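Local coordinates for YghZ aldo-keto reductase (PDB 3N6Q), which probably catalyses the NAD(P)H-dependent reduction of aldehydes or ketones, as a TIM-barrel member of the aldo-keto reductase family, at residues B[3-13]-B[50-58]; B[195-203]-B[328-338]. All coordinates share one frame; numbering follows the deposited sequence.

Contact 1: residues B[3-13]-B[50-58]; sequences WLANPERYGQM and RKAFDLGIT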
loop_
_atom_site.group_PDB
_atom_site.type_symbol
_atom_site.label_atom_id
_atom_site.label_comp_id
_atom_site.label_asym_id
_atom_site.label_seq_id
_atom_site.Cartn_x
_atom_site.Cartn_y
_atom_site.Cartn_z
ATOM N N TRP B 3 32.525 12.994 12.952
ATOM C CA TRP B 3 32.194 13.181 14.371
ATOM C C TRP B 3 31.829 11.840 14.993
ATOM O O TRP B 3 30.997 11.103 14.455
ATOM C CB TRP B 3 31.065 14.215 14.558
ATOM C CG TRP B 3 30.639 14.339 16.001
ATOM C CD1 TRP B 3 31.401 14.769 17.067
ATOM C CD2 TRP B 3 29.388 13.937 16.543
ATOM N NE1 TRP B 3 30.667 14.693 18.239
ATOM C CE2 TRP B 3 29.455 14.123 17.954
ATOM C CE3 TRP B 3 28.213 13.424 15.980
ATOM C CZ2 TRP B 3 28.352 13.895 18.801
ATOM C CZ3 TRP B 3 27.111 13.173 16.841
ATOM C CH2 TRP B 3 27.204 13.431 18.235
ATOM N N LEU B 4 32.442 11.524 16.134
ATOM C CA LEU B 4 32.190 10.256 16.802
ATOM C C LEU B 4 31.437 10.509 18.130
ATOM O O LEU B 4 31.869 11.303 18.975
ATOM C CB LEU B 4 33.518 9.486 17.003
ATOM C CG LEU B 4 33.586 8.140 17.710
ATOM C CD1 LEU B 4 32.867 7.040 16.904
ATOM C CD2 LEU B 4 35.077 7.747 17.882
ATOM N N ALA B 5 30.223 9.988 18.221
ATOM C CA ALA B 5 29.382 10.268 19.378
ATOM C C ALA B 5 30.036 9.568 20.597
ATOM O O ALA B 5 30.759 8.596 20.443
ATOM C CB ALA B 5 27.954 9.718 19.145
ATOM N N ASN B 6 29.769 10.102 21.775
ATOM C CA ASN B 6 30.265 9.540 23.053
ATOM C C ASN B 6 29.966 8.052 23.157
ATOM O O ASN B 6 28.812 7.612 23.105
ATOM C CB ASN B 6 29.665 10.363 24.195
ATOM C CG ASN B 6 29.893 9.733 25.562
ATOM O OD1 ASN B 6 30.839 8.982 25.740
ATOM N ND2 ASN B 6 28.999 10.018 26.517
ATOM N N PRO B 7 31.021 7.227 23.289
ATOM C CA PRO B 7 30.774 5.788 23.313
ATOM C C PRO B 7 30.001 5.364 24.537
ATOM O O PRO B 7 29.367 4.331 24.493
ATOM C CB PRO B 7 32.189 5.148 23.344
ATOM C CG PRO B 7 33.136 6.261 23.163
ATOM C CD PRO B 7 32.457 7.578 23.185
ATOM N N GLU B 8 29.969 6.219 25.558
ATOM C CA GLU B 8 29.300 5.947 26.828
ATOM C C GLU B 8 27.899 6.582 26.902
ATOM O O GLU B 8 27.244 6.535 27.960
ATOM C CB GLU B 8 30.161 6.513 27.988
ATOM C CG GLU B 8 31.558 5.832 28.133
ATOM C CD GLU B 8 31.452 4.315 28.081
ATOM O OE1 GLU B 8 30.585 3.762 28.792
ATOM O OE2 GLU B 8 32.186 3.666 27.288
ATOM N N ARG B 9 27.379 7.037 25.753
ATOM C CA ARG B 9 26.105 7.791 25.739
ATOM C C ARG B 9 24.908 7.074 26.327
ATOM O O ARG B 9 23.961 7.751 26.761
ATOM C CB ARG B 9 25.782 8.305 24.287
ATOM C CG ARG B 9 25.522 7.195 23.235
ATOM C CD ARG B 9 25.575 7.814 21.828
ATOM N NE ARG B 9 25.441 6.802 20.788
ATOM C CZ ARG B 9 26.445 6.089 20.291
ATOM N NH1 ARG B 9 27.672 6.209 20.806
ATOM N NH2 ARG B 9 26.210 5.203 19.336
ATOM N N TYR B 10 24.850 5.751 26.221
ATOM C CA TYR B 10 23.696 5.004 26.721
ATOM C C TYR B 10 23.839 4.554 28.190
ATOM O O TYR B 10 22.973 3.835 28.709
ATOM C CB TYR B 10 23.399 3.796 25.819
ATOM C CG TYR B 10 23.097 4.239 24.393
ATOM C CD1 TYR B 10 22.077 5.146 24.160
ATOM C CD2 TYR B 10 23.872 3.809 23.317
ATOM C CE1 TYR B 10 21.764 5.591 22.840
ATOM C CE2 TYR B 10 23.605 4.297 21.982
ATOM C CZ TYR B 10 22.542 5.180 21.787
ATOM O OH TYR B 10 22.220 5.632 20.500
ATOM N N GLY B 11 24.895 5.009 28.850
ATOM C CA GLY B 11 25.304 4.400 30.117
ATOM C C GLY B 11 24.572 4.956 31.320
ATOM O O GLY B 11 24.443 4.258 32.322
ATOM N N GLN B 12 24.157 6.218 31.265
ATOM C CA GLN B 12 23.543 6.865 32.421
ATOM C C GLN B 12 22.111 7.392 32.221
ATOM O O GLN B 12 21.355 7.540 33.205
ATOM C CB GLN B 12 24.407 8.037 32.884
ATOM C CG GLN B 12 25.713 7.532 33.518
ATOM C CD GLN B 12 26.620 8.635 33.932
ATOM O OE1 GLN B 12 26.978 9.511 33.126
ATOM N NE2 GLN B 12 27.041 8.596 35.195
ATOM N N MET B 13 21.727 7.650 30.966
ATOM C CA MET B 13 20.355 8.107 30.704
ATOM C C MET B 13 19.348 7.028 31.097
ATOM O O MET B 13 19.574 5.793 30.920
ATOM C CB MET B 13 20.166 8.543 29.205
ATOM C CG MET B 13 18.724 8.974 28.867
ATOM S SD MET B 13 17.981 10.377 29.689
ATOM C CE MET B 13 19.204 11.654 29.531
ATOM N N ARG B 50 24.701 17.681 19.318
ATOM C CA ARG B 50 25.761 16.728 19.613
ATOM C C ARG B 50 25.803 16.413 21.105
ATOM O O ARG B 50 26.002 15.283 21.489
ATOM C CB ARG B 50 27.137 17.297 19.226
ATOM C CG ARG B 50 27.344 17.328 17.700
ATOM C CD ARG B 50 28.780 17.825 17.427
ATOM N NE ARG B 50 29.143 17.729 16.005
ATOM C CZ ARG B 50 30.385 17.912 15.545
ATOM N NH1 ARG B 50 31.370 18.221 16.395
ATOM N NH2 ARG B 50 30.634 17.839 14.230
ATOM N N LYS B 51 25.655 17.445 21.900
ATOM C CA LYS B 51 25.619 17.257 23.348
ATOM C C LYS B 51 24.424 16.408 23.757
ATOM O O LYS B 51 24.592 15.421 24.533
ATOM C CB LYS B 51 25.626 18.611 24.077
ATOM C CG LYS B 51 25.451 18.524 25.635
ATOM C CD LYS B 51 26.657 17.760 26.249
ATOM C CE LYS B 51 27.933 18.569 26.080
ATOM N NZ LYS B 51 29.088 18.010 26.861
ATOM N N ALA B 52 23.231 16.734 23.210
ATOM C CA ALA B 52 22.046 15.919 23.487
ATOM C C ALA B 52 22.312 14.441 23.271
ATOM O O ALA B 52 22.093 13.603 24.167
ATOM C CB ALA B 52 20.845 16.385 22.626
ATOM N N PHE B 53 22.816 14.099 22.089
ATOM C CA PHE B 53 23.017 12.697 21.737
ATOM C C PHE B 53 24.131 12.046 22.584
ATOM O O PHE B 53 24.003 10.883 22.969
ATOM C CB PHE B 53 23.327 12.572 20.248
ATOM C CG PHE B 53 23.314 11.161 19.730
ATOM C CD1 PHE B 53 22.175 10.358 19.870
ATOM C CD2 PHE B 53 24.452 10.625 19.118
ATOM C CE1 PHE B 53 22.141 9.032 19.374
ATOM C CE2 PHE B 53 24.418 9.278 18.565
ATOM C CZ PHE B 53 23.280 8.499 18.697
ATOM N N ASP B 54 25.190 12.803 22.880
ATOM C CA ASP B 54 26.287 12.279 23.763
ATOM C C ASP B 54 25.756 12.022 25.196
ATOM O O ASP B 54 26.360 11.233 25.959
ATOM C CB ASP B 54 27.389 13.292 23.830
ATOM C CG ASP B 54 28.302 13.265 22.600
ATOM O OD1 ASP B 54 28.272 12.311 21.817
ATOM O OD2 ASP B 54 29.113 14.162 22.540
ATOM N N LEU B 55 24.683 12.710 25.573
ATOM C CA LEU B 55 24.016 12.438 26.892
ATOM C C LEU B 55 22.980 11.324 26.868
ATOM O O LEU B 55 22.389 11.007 27.914
ATOM C CB LEU B 55 23.395 13.708 27.484
ATOM C CG LEU B 55 24.302 14.858 27.875
ATOM C CD1 LEU B 55 23.458 16.098 28.038
ATOM C CD2 LEU B 55 25.150 14.539 29.196
ATOM N N GLY B 56 22.811 10.654 25.718
ATOM C CA GLY B 56 21.810 9.595 25.587
ATOM C C GLY B 56 20.434 10.103 25.173
ATOM O O GLY B 56 19.467 9.353 25.157
ATOM N N ILE B 57 20.304 11.389 24.931
ATOM C CA ILE B 57 18.996 11.889 24.461
ATOM C C ILE B 57 18.844 11.499 22.987
ATOM O O ILE B 57 19.551 12.016 22.131
ATOM C CB ILE B 57 18.886 13.369 24.655
ATOM C CG1 ILE B 57 19.007 13.691 26.165
ATOM C CG2 ILE B 57 17.556 13.888 24.062
ATOM C CD1 ILE B 57 18.954 15.132 26.415
ATOM N N THR B 58 17.927 10.591 22.722
ATOM C CA THR B 58 17.777 9.981 21.403
ATOM C C THR B 58 16.501 10.517 20.722
ATOM O O THR B 58 16.229 10.157 19.533
ATOM C CB THR B 58 17.616 8.494 21.512
ATOM O OG1 THR B 58 16.572 8.241 22.473
ATOM C CG2 THR B 58 18.919 7.798 21.978
HETATM O O HOH W 1 31.150 16.194 20.585
HETATM O O HOH W 2 31.344 13.058 21.321
#

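Contact 2: residues B[195-203]-B[328-338]; sequences SYNLLNRWV and IDQHIADGELN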
loop_
_atom_site.group_PDB
_atom_site.type_symbol
_atom_site.label_atom_id
_atom_site.label_comp_id
_atom_site.label_asym_id
_atom_site.label_seq_id
_atom_site.Cartn_x
_atom_site.Cartn_y
_atom_site.Cartn_z
ATOM N N SER B 195 0.862 20.205 27.447
ATOM C CA SER B 195 1.668 21.093 28.263
ATOM C C SER B 195 1.403 20.604 29.677
ATOM O O SER B 195 0.235 20.509 30.066
ATOM C CB SER B 195 1.122 22.542 28.177
ATOM O OG SER B 195 1.425 23.077 26.890
ATOM N N TYR B 196 2.463 20.486 30.475
ATOM C CA TYR B 196 2.342 19.847 31.819
ATOM C C TYR B 196 3.569 20.214 32.633
ATOM O O TYR B 196 4.695 20.044 32.179
ATOM C CB TYR B 196 2.291 18.324 31.630
ATOM C CG TYR B 196 1.985 17.572 32.916
ATOM C CD1 TYR B 196 1.398 18.225 34.002
ATOM C CD2 TYR B 196 2.377 16.251 33.058
ATOM C CE1 TYR B 196 1.056 17.496 35.178
ATOM C CE2 TYR B 196 2.117 15.550 34.248
ATOM C CZ TYR B 196 1.432 16.166 35.269
ATOM O OH TYR B 196 1.149 15.441 36.437
ATOM N N ASN B 197 3.363 20.852 33.787
ATOM C CA ASN B 197 4.478 21.188 34.651
ATOM C C ASN B 197 3.920 21.456 36.054
ATOM O O ASN B 197 2.702 21.344 36.309
ATOM C CB ASN B 197 5.233 22.445 34.126
ATOM C CG ASN B 197 4.304 23.649 33.851
ATOM O OD1 ASN B 197 3.718 24.220 34.763
ATOM N ND2 ASN B 197 4.233 24.074 32.579
ATOM N N LEU B 198 4.788 21.939 36.929
ATOM C CA LEU B 198 4.368 22.103 38.312
ATOM C C LEU B 198 3.222 23.098 38.448
ATOM O O LEU B 198 2.377 22.941 39.325
ATOM C CB LEU B 198 5.555 22.576 39.157
ATOM C CG LEU B 198 6.304 21.539 39.972
ATOM C CD1 LEU B 198 7.398 22.318 40.697
ATOM C CD2 LEU B 198 5.396 20.901 41.010
ATOM N N LEU B 199 3.168 24.084 37.555
ATOM C CA LEU B 199 2.222 25.181 37.645
ATOM C C LEU B 199 1.005 24.934 36.779
ATOM O O LEU B 199 0.091 25.732 36.780
ATOM C CB LEU B 199 2.868 26.506 37.198
ATOM C CG LEU B 199 4.190 26.741 37.940
ATOM C CD1 LEU B 199 4.659 28.124 37.584
ATOM C CD2 LEU B 199 3.948 26.617 39.450
ATOM N N ASN B 200 1.028 23.865 35.987
ATOM C CA ASN B 200 -0.057 23.645 35.027
ATOM C C ASN B 200 -0.494 22.195 35.028
ATOM O O ASN B 200 0.140 21.329 34.388
ATOM C CB ASN B 200 0.314 24.121 33.611
ATOM C CG ASN B 200 -0.838 23.918 32.634
ATOM O OD1 ASN B 200 -1.894 23.403 33.010
ATOM N ND2 ASN B 200 -0.620 24.253 31.396
ATOM N N ARG B 201 -1.507 21.898 35.842
ATOM C CA ARG B 201 -1.897 20.512 36.051
ATOM C C ARG B 201 -3.226 20.143 35.447
ATOM O O ARG B 201 -3.833 19.189 35.873
ATOM C CB ARG B 201 -1.859 20.109 37.531
ATOM C CG ARG B 201 -0.512 20.519 38.109
ATOM C CD ARG B 201 -0.175 19.728 39.265
ATOM N NE ARG B 201 0.766 20.483 40.035
ATOM C CZ ARG B 201 0.961 20.261 41.314
ATOM N NH1 ARG B 201 0.254 19.280 41.900
ATOM N NH2 ARG B 201 1.866 20.995 41.971
ATOM N N TRP B 202 -3.544 20.747 34.305
ATOM C CA TRP B 202 -4.738 20.385 33.566
ATOM C C TRP B 202 -4.785 18.897 33.273
ATOM O O TRP B 202 -5.847 18.271 33.354
ATOM C CB TRP B 202 -4.916 21.253 32.280
ATOM C CG TRP B 202 -4.226 20.780 31.004
ATOM C CD1 TRP B 202 -3.076 21.314 30.446
ATOM C CD2 TRP B 202 -4.681 19.768 30.072
ATOM N NE1 TRP B 202 -2.783 20.671 29.269
ATOM C CE2 TRP B 202 -3.742 19.723 29.013
ATOM C CE3 TRP B 202 -5.788 18.902 30.030
ATOM C CZ2 TRP B 202 -3.856 18.825 27.933
ATOM C CZ3 TRP B 202 -5.913 18.018 28.936
ATOM C CH2 TRP B 202 -4.952 18.006 27.898
ATOM N N VAL B 203 -3.635 18.286 32.963
ATOM C CA VAL B 203 -3.670 16.881 32.590
ATOM C C VAL B 203 -4.146 16.005 33.773
ATOM O O VAL B 203 -4.791 14.982 33.592
ATOM C CB VAL B 203 -2.320 16.315 32.057
ATOM C CG1 VAL B 203 -1.730 17.174 30.939
ATOM C CG2 VAL B 203 -1.386 16.131 33.113
ATOM N N ILE B 328 4.925 21.635 48.350
ATOM C CA ILE B 328 5.018 22.203 46.984
ATOM C C ILE B 328 3.639 22.737 46.561
ATOM O O ILE B 328 3.504 23.908 46.193
ATOM C CB ILE B 328 5.515 21.123 45.995
ATOM C CG1 ILE B 328 7.024 20.920 46.224
ATOM C CG2 ILE B 328 5.149 21.552 44.449
ATOM C CD1 ILE B 328 7.623 19.665 45.515
ATOM N N ASP B 329 2.596 21.921 46.687
ATOM C CA ASP B 329 1.251 22.389 46.320
ATOM C C ASP B 329 0.789 23.582 47.135
ATOM O O ASP B 329 0.131 24.503 46.627
ATOM C CB ASP B 329 0.216 21.278 46.430
ATOM C CG ASP B 329 0.379 20.221 45.351
ATOM O OD1 ASP B 329 1.275 20.375 44.477
ATOM O OD2 ASP B 329 -0.348 19.212 45.423
ATOM N N GLN B 330 1.047 23.545 48.429
ATOM C CA GLN B 330 0.688 24.687 49.232
ATOM C C GLN B 330 1.349 26.016 48.790
ATOM O O GLN B 330 0.683 27.067 48.804
ATOM C CB GLN B 330 0.955 24.386 50.720
ATOM C CG GLN B 330 0.455 25.490 51.674
ATOM C CD GLN B 330 -1.041 25.418 51.841
ATOM O OE1 GLN B 330 -1.585 24.359 52.192
ATOM N NE2 GLN B 330 -1.730 26.511 51.510
ATOM N N HIS B 331 2.657 26.020 48.506
ATOM C CA HIS B 331 3.335 27.238 48.043
ATOM C C HIS B 331 2.671 27.696 46.741
ATOM O O HIS B 331 2.497 28.905 46.516
ATOM C CB HIS B 331 4.825 27.006 47.759
ATOM C CG HIS B 331 5.657 26.849 48.989
ATOM N ND1 HIS B 331 5.550 27.701 50.069
ATOM C CD2 HIS B 331 6.610 25.943 49.308
ATOM C CE1 HIS B 331 6.420 27.335 50.998
ATOM N NE2 HIS B 331 7.098 26.296 50.545
ATOM N N ILE B 332 2.263 26.735 45.922
ATOM C CA ILE B 332 1.612 27.102 44.623
ATOM C C ILE B 332 0.261 27.790 44.824
ATOM O O ILE B 332 0.044 28.906 44.322
ATOM C CB ILE B 332 1.570 25.940 43.609
ATOM C CG1 ILE B 332 3.000 25.617 43.145
ATOM C CG2 ILE B 332 0.706 26.304 42.357
ATOM C CD1 ILE B 332 3.141 24.184 42.554
ATOM N N ALA B 333 -0.555 27.209 45.687
ATOM C CA ALA B 333 -1.842 27.797 46.108
ATOM C C ALA B 333 -1.653 29.166 46.768
ATOM O O ALA B 333 -2.300 30.138 46.348
ATOM C CB ALA B 333 -2.573 26.829 47.065
ATOM N N ASP B 334 -0.747 29.265 47.754
ATOM C CA ASP B 334 -0.492 30.537 48.444
ATOM C C ASP B 334 -0.059 31.641 47.491
ATOM O O ASP B 334 -0.313 32.833 47.754
ATOM C CB ASP B 334 0.604 30.413 49.518
ATOM C CG ASP B 334 0.185 29.586 50.718
ATOM O OD1 ASP B 334 -1.002 29.213 50.868
ATOM O OD2 ASP B 334 1.092 29.285 51.525
ATOM N N GLY B 335 0.732 31.285 46.478
ATOM C CA GLY B 335 1.272 32.299 45.582
ATOM C C GLY B 335 0.382 32.561 44.374
ATOM O O GLY B 335 0.764 33.328 43.499
ATOM N N GLU B 336 -0.744 31.850 44.317
ATOM C CA GLU B 336 -1.652 31.811 43.151
ATOM C C GLU B 336 -0.963 31.497 41.832
ATOM O O GLU B 336 -1.198 32.148 40.807
ATOM C CB GLU B 336 -2.501 33.091 43.101
ATOM C CG GLU B 336 -3.380 33.166 44.371
ATOM C CD GLU B 336 -4.299 34.370 44.380
ATOM O OE1 GLU B 336 -5.527 34.179 44.260
ATOM O OE2 GLU B 336 -3.783 35.503 44.511
ATOM N N LEU B 337 -0.075 30.508 41.881
ATOM C CA LEU B 337 0.783 30.205 40.750
ATOM C C LEU B 337 0.162 29.308 39.669
ATOM O O LEU B 337 0.808 29.046 38.654
ATOM C CB LEU B 337 2.129 29.639 41.213
ATOM C CG LEU B 337 3.162 30.631 41.775
ATOM C CD1 LEU B 337 4.290 29.863 42.502
ATOM C CD2 LEU B 337 3.713 31.482 40.645
ATOM N N ASN B 338 -1.068 28.850 39.841
ATOM C CA ASN B 338 -1.808 28.287 38.675
ATOM C C ASN B 338 -2.260 29.341 37.655
ATOM O O ASN B 338 -1.455 29.801 36.829
ATOM C CB ASN B 338 -3.022 27.525 39.145
ATOM C CG ASN B 338 -2.689 26.573 40.247
ATOM O OD1 ASN B 338 -3.142 26.743 41.385
ATOM N ND2 ASN B 338 -1.815 25.603 39.950
#

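Contact 1: residues B[3-13]-B[50-58]
Trp3 and Arg50 meet because the indole swings away from its own backbone N (chi1 176°) while the Arg50 chain runs out straight from CG to NE, so that the two side chains slide past each other in opposite directions. The guanidinium lies flat on the ring, planes 10° apart, in a cation-pi stack with CZ of Arg50 3.9 Å from the centroid of the Trp3 five-membered ring; CD of Arg50 adds a CH-pi contact on that face. Further along, Asp54 receives the N-terminal arm. Its OD1 takes a straight bond from the backbone N of Asn6, 2.7 Å, from above the carboxylate plane, and a water joins its OD2 to the Leu4 carbonyl. Asn6 answers with its amide: ND2 reaches the Asp54 backbone O at 3.0 Å, on a lone pair, while Asn6 OD1 accepts from Glu8 N, an Asx turn. Arg9 then passes CD over one face of the Phe53 ring, 4.0 Å from the centroid, and Ala5 CB touches Phe53 CE2 at 3.6 Å. Gly56, the positive-phi residue of a Schellman motif, brings its CA within 3.1 Å of Arg9 O. The arm thus straps the C-terminal end of helix 42-54 just ahead of strand 15-17. Salt bridges carry Arg50 to Asp84 in helix 72-84 and Arg9 to Glu91 before strand 93-98, while Met13 packs on Val312 of helix 305-312.

Contact 2: residues B[195-203]-B[328-338]
Leu199 and Asn338 bring the two backbones closest, CA to CA 5.2 Å, where a type I turn from Asn197 to Asn200 faces the chain leaving helix 322-334. That helix ends in a Schellman motif, with Glu336 at positive phi, and the reversal carries Leu337 back toward the turn. Within the 195-203 loop, Asn197 OD1 accepts from Leu199 N in the plane of its carbonyl, an Asx turn. Leu199 CD2 touches both Ile332 CG1 and Leu337 CB, each at 3.9 Å, and its CB rests on the Leu337 carbonyl. Leu198 meets Ile328 at about a right angle, CD2 to CG2 3.5 Å. In this TIM barrel the loop follows strand 191-193 and leads into helix 202-205, so the contact joins the C-terminal side of a barrel strand to the last helix of the chain. Arg201, extended from CG to NE (chi2 -156°, chi3 -157°), carries its guanidinium out to Asp329 in a salt bridge: NH2 of Arg201 approaches OD1 of Asp329 at 2.6 Å, on the syn side but 32° out of the carboxylate plane, with NH1 adding a weak bond to the same oxygen. Arg201 NE also donates to the Leu198 carbonyl at 3.0 Å, nearly in the guanidinium plane, which fixes the rotation of the group. Trp288 of helix 281-289 packs against both Leu198 and Arg201, and Met273 of helix 261-276 against Ile328.

In the fold
From the N terminus, the arm 3-13 packs on the C-terminal end of helix 42-54, and contact 1 closes a loop of 36 residues that holds strands 15-17 and 24-31 and most of that helix. The chain then passes through the strands and helices of the barrel up to strand 191-193, beyond which contact 2 opens. Its loop is far longer, 124 residues, and returns through helices 261-276 and 281-289 to the C-terminal helix 322-334. The loops neither nest nor cross: contacts 1 and 2 follow in series, centres about 33 Å and nearest atoms about 16 Å apart. Contact 1 thus ties the N-terminal arm to the first barrel helix, and contact 2 the C-terminal helix to a loop after a barrel strand.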